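Local coordinates for tannase (Lactobacillus plantarum, PDB 3WA7), which is a tannase of the alpha/beta-hydrolase class that hydrolyses the galloyl ester bonds of tannins, at residues D196-S201 against A408-I413. Sequence-based numbering, arbitrary orientation. Where two conformers were deposited one is given.
Sequences DIFAVS and AKHWRI
Val200 pairs with Trp411 where strands 199-201 and 410-413 run parallel, their axes 4.7 Å apart at closest approach, and both backbone bonds belong to Val200: its N donates to His410 O (2.9 Å) and its O accepts from Arg412 N (2.8 Å). On the face carrying these two side chains, Val200 lies alongside the indole, with CG2 3.9 Å from the centroid of the Trp411 six-membered ring and almost on its normal, a CH-pi contact. Trp411 CG sits beside its own backbone N (chi1 -58°), which turns the indole back along its strand, and NE1 donates to Ala408 O (2.9 Å) from above the carbonyl plane, helping to fix the ring's rotation. Ala408 CB packs near Val200 CG2 and Ile197 CG1, while Ala170 and Ala174 of helix 164-174 also touch the indole.

Before regular pairing begins, a water bridges Phe198 O and Lys409 N. Here the Phe198 and His410 rings meet obliquely, planes at 56°, with His410 CD2 over one phenyl face, 3.6 Å from CZ. Farther along that side of the sheet, a second water joins Ser201 OG to Arg412 O and NH1; Ser201 OG is also hydrogen-bonded to Asn160 OD1, and Arg412 NH2 forms a salt bridge with Asp456.

Helices 164-174 and 457-468 cover opposite faces of these adjacent parallel strands, brought together from parts of the chain 206 residues apart: the helix-flanked central sheet of an alpha/beta-hydrolase, close to the probable nucleophile elbow at Ser163.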
loop_
_atom_site.group_PDB
_atom_site.type_symbol
_atom_site.label_atom_id
_atom_site.label_comp_id
_atom_site.label_asym_id
_atom_site.label_seq_id
_atom_site.Cartn_x
_atom_site.Cartn_y
_atom_site.Cartn_z
ATOM N N ASP A 196 -9.278 2.421 14.693
ATOM C CA ASP A 196 -8.389 1.268 14.716
ATOM C C ASP A 196 -9.143 0.180 13.957
ATOM O O ASP A 196 -10.375 0.139 13.985
ATOM C CB ASP A 196 -8.101 0.825 16.159
ATOM C CG ASP A 196 -9.356 0.435 16.916
ATOM O OD1 ASP A 196 -9.558 -0.774 17.159
ATOM O OD2 ASP A 196 -10.141 1.340 17.268
ATOM N N ILE A 197 -8.416 -0.687 13.261
ATOM C CA ILE A 197 -9.059 -1.739 12.487
ATOM C C ILE A 197 -8.622 -3.140 12.894
ATOM O O ILE A 197 -7.714 -3.311 13.709
ATOM C CB ILE A 197 -8.811 -1.540 10.977
ATOM C CG1 ILE A 197 -7.308 -1.573 10.683
ATOM C CG2 ILE A 197 -9.429 -0.213 10.527
ATOM C CD1 ILE A 197 -6.964 -1.412 9.212
ATOM N N PHE A 198 -9.274 -4.135 12.307
ATOM C CA PHE A 198 -9.015 -5.540 12.605
ATOM C C PHE A 198 -7.819 -6.159 11.880
ATOM O O PHE A 198 -7.006 -6.849 12.494
ATOM C CB PHE A 198 -10.274 -6.354 12.291
ATOM C CG PHE A 198 -10.127 -7.830 12.539
ATOM C CD1 PHE A 198 -10.006 -8.324 13.833
ATOM C CD2 PHE A 198 -10.141 -8.729 11.477
ATOM C CE1 PHE A 198 -9.906 -9.698 14.068
ATOM C CE2 PHE A 198 -10.041 -10.108 11.700
ATOM C CZ PHE A 198 -9.924 -10.590 12.998
ATOM N N ALA A 199 -7.716 -5.923 10.580
ATOM C CA ALA A 199 -6.620 -6.504 9.815
ATOM C C ALA A 199 -6.207 -5.642 8.640
ATOM O O ALA A 199 -6.978 -4.809 8.156
ATOM C CB ALA A 199 -7.014 -7.895 9.328
ATOM N N VAL A 200 -4.983 -5.867 8.179
ATOM C CA VAL A 200 -4.420 -5.116 7.069
ATOM C C VAL A 200 -3.993 -6.002 5.906
ATOM O O VAL A 200 -3.294 -6.997 6.098
ATOM C CB VAL A 200 -3.155 -4.330 7.512
ATOM C CG1 VAL A 200 -2.444 -3.738 6.293
ATOM C CG2 VAL A 200 -3.531 -3.231 8.483
ATOM N N SER A 201 -4.427 -5.634 4.705
ATOM C CA SER A 201 -4.016 -6.321 3.492
ATOM C C SER A 201 -3.333 -5.229 2.678
ATOM O O SER A 201 -3.904 -4.154 2.460
ATOM C CB SER A 201 -5.204 -6.874 2.709
ATOM O OG SER A 201 -4.751 -7.369 1.459
ATOM N N ALA A 408 -3.426 -2.914 14.477
ATOM C CA ALA A 408 -4.150 -4.095 14.012
ATOM C C ALA A 408 -3.281 -5.307 14.340
ATOM O O ALA A 408 -2.057 -5.245 14.231
ATOM C CB ALA A 408 -4.387 -4.010 12.504
ATOM N N LYS A 409 -3.904 -6.411 14.735
ATOM C CA LYS A 409 -3.139 -7.596 15.100
ATOM C C LYS A 409 -2.841 -8.563 13.955
ATOM O O LYS A 409 -2.000 -9.452 14.099
ATOM C CB LYS A 409 -3.860 -8.345 16.226
ATOM C CG LYS A 409 -4.112 -7.494 17.470
ATOM C CD LYS A 409 -2.815 -6.884 18.002
ATOM C CE LYS A 409 -3.079 -5.952 19.178
ATOM N NZ LYS A 409 -1.824 -5.349 19.709
ATOM N N HIS A 410 -3.501 -8.377 12.817
ATOM C CA HIS A 410 -3.324 -9.282 11.678
ATOM C C HIS A 410 -2.926 -8.560 10.397
ATOM O O HIS A 410 -3.616 -7.635 9.960
ATOM C CB HIS A 410 -4.627 -10.049 11.451
ATOM C CG HIS A 410 -5.224 -10.593 12.711
ATOM N ND1 HIS A 410 -4.651 -11.627 13.419
ATOM C CD2 HIS A 410 -6.319 -10.215 13.414
ATOM C CE1 HIS A 410 -5.367 -11.861 14.507
ATOM N NE2 HIS A 410 -6.383 -11.019 14.527
ATOM N N TRP A 411 -1.834 -9.016 9.783
ATOM C CA TRP A 411 -1.312 -8.401 8.563
ATOM C C TRP A 411 -1.005 -9.383 7.434
ATOM O O TRP A 411 -0.486 -10.475 7.671
ATOM C CB TRP A 411 -0.012 -7.645 8.868
ATOM C CG TRP A 411 -0.138 -6.572 9.894
ATOM C CD1 TRP A 411 -0.445 -6.733 11.215
ATOM C CD2 TRP A 411 0.010 -5.163 9.685
ATOM N NE1 TRP A 411 -0.503 -5.511 11.838
ATOM C CE2 TRP A 411 -0.228 -4.530 10.924
ATOM C CE3 TRP A 411 0.321 -4.373 8.571
ATOM C CZ2 TRP A 411 -0.167 -3.137 11.082
ATOM C CZ3 TRP A 411 0.383 -2.988 8.727
ATOM C CH2 TRP A 411 0.139 -2.387 9.977
ATOM N N ARG A 412 -1.309 -8.973 6.206
ATOM C CA ARG A 412 -1.008 -9.772 5.023
ATOM C C ARG A 412 -0.342 -8.825 4.034
ATOM O O ARG A 412 -0.956 -7.866 3.556
ATOM C CB ARG A 412 -2.266 -10.378 4.396
ATOM C CG ARG A 412 -1.945 -11.289 3.208
ATOM C CD ARG A 412 -3.180 -12.031 2.712
ATOM N NE ARG A 412 -2.862 -13.060 1.720
ATOM C CZ ARG A 412 -2.649 -12.829 0.428
ATOM N NH1 ARG A 412 -2.717 -11.597 -0.054
ATOM N NH2 ARG A 412 -2.378 -13.839 -0.388
ATOM N N ILE A 413 0.923 -9.091 3.741
ATOM C CA ILE A 413 1.690 -8.248 2.840
ATOM C C ILE A 413 2.235 -9.024 1.652
ATOM O O ILE A 413 2.726 -10.145 1.805
ATOM C CB ILE A 413 2.883 -7.617 3.585
ATOM C CG1 ILE A 413 2.382 -6.859 4.820
ATOM C CG2 ILE A 413 3.668 -6.708 2.645
ATOM C CD1 ILE A 413 3.492 -6.325 5.695
HETATM O O HOH W 1 -6.818 -6.741 15.208
HETATM O O HOH W 2 -2.455 -8.989 0.889
#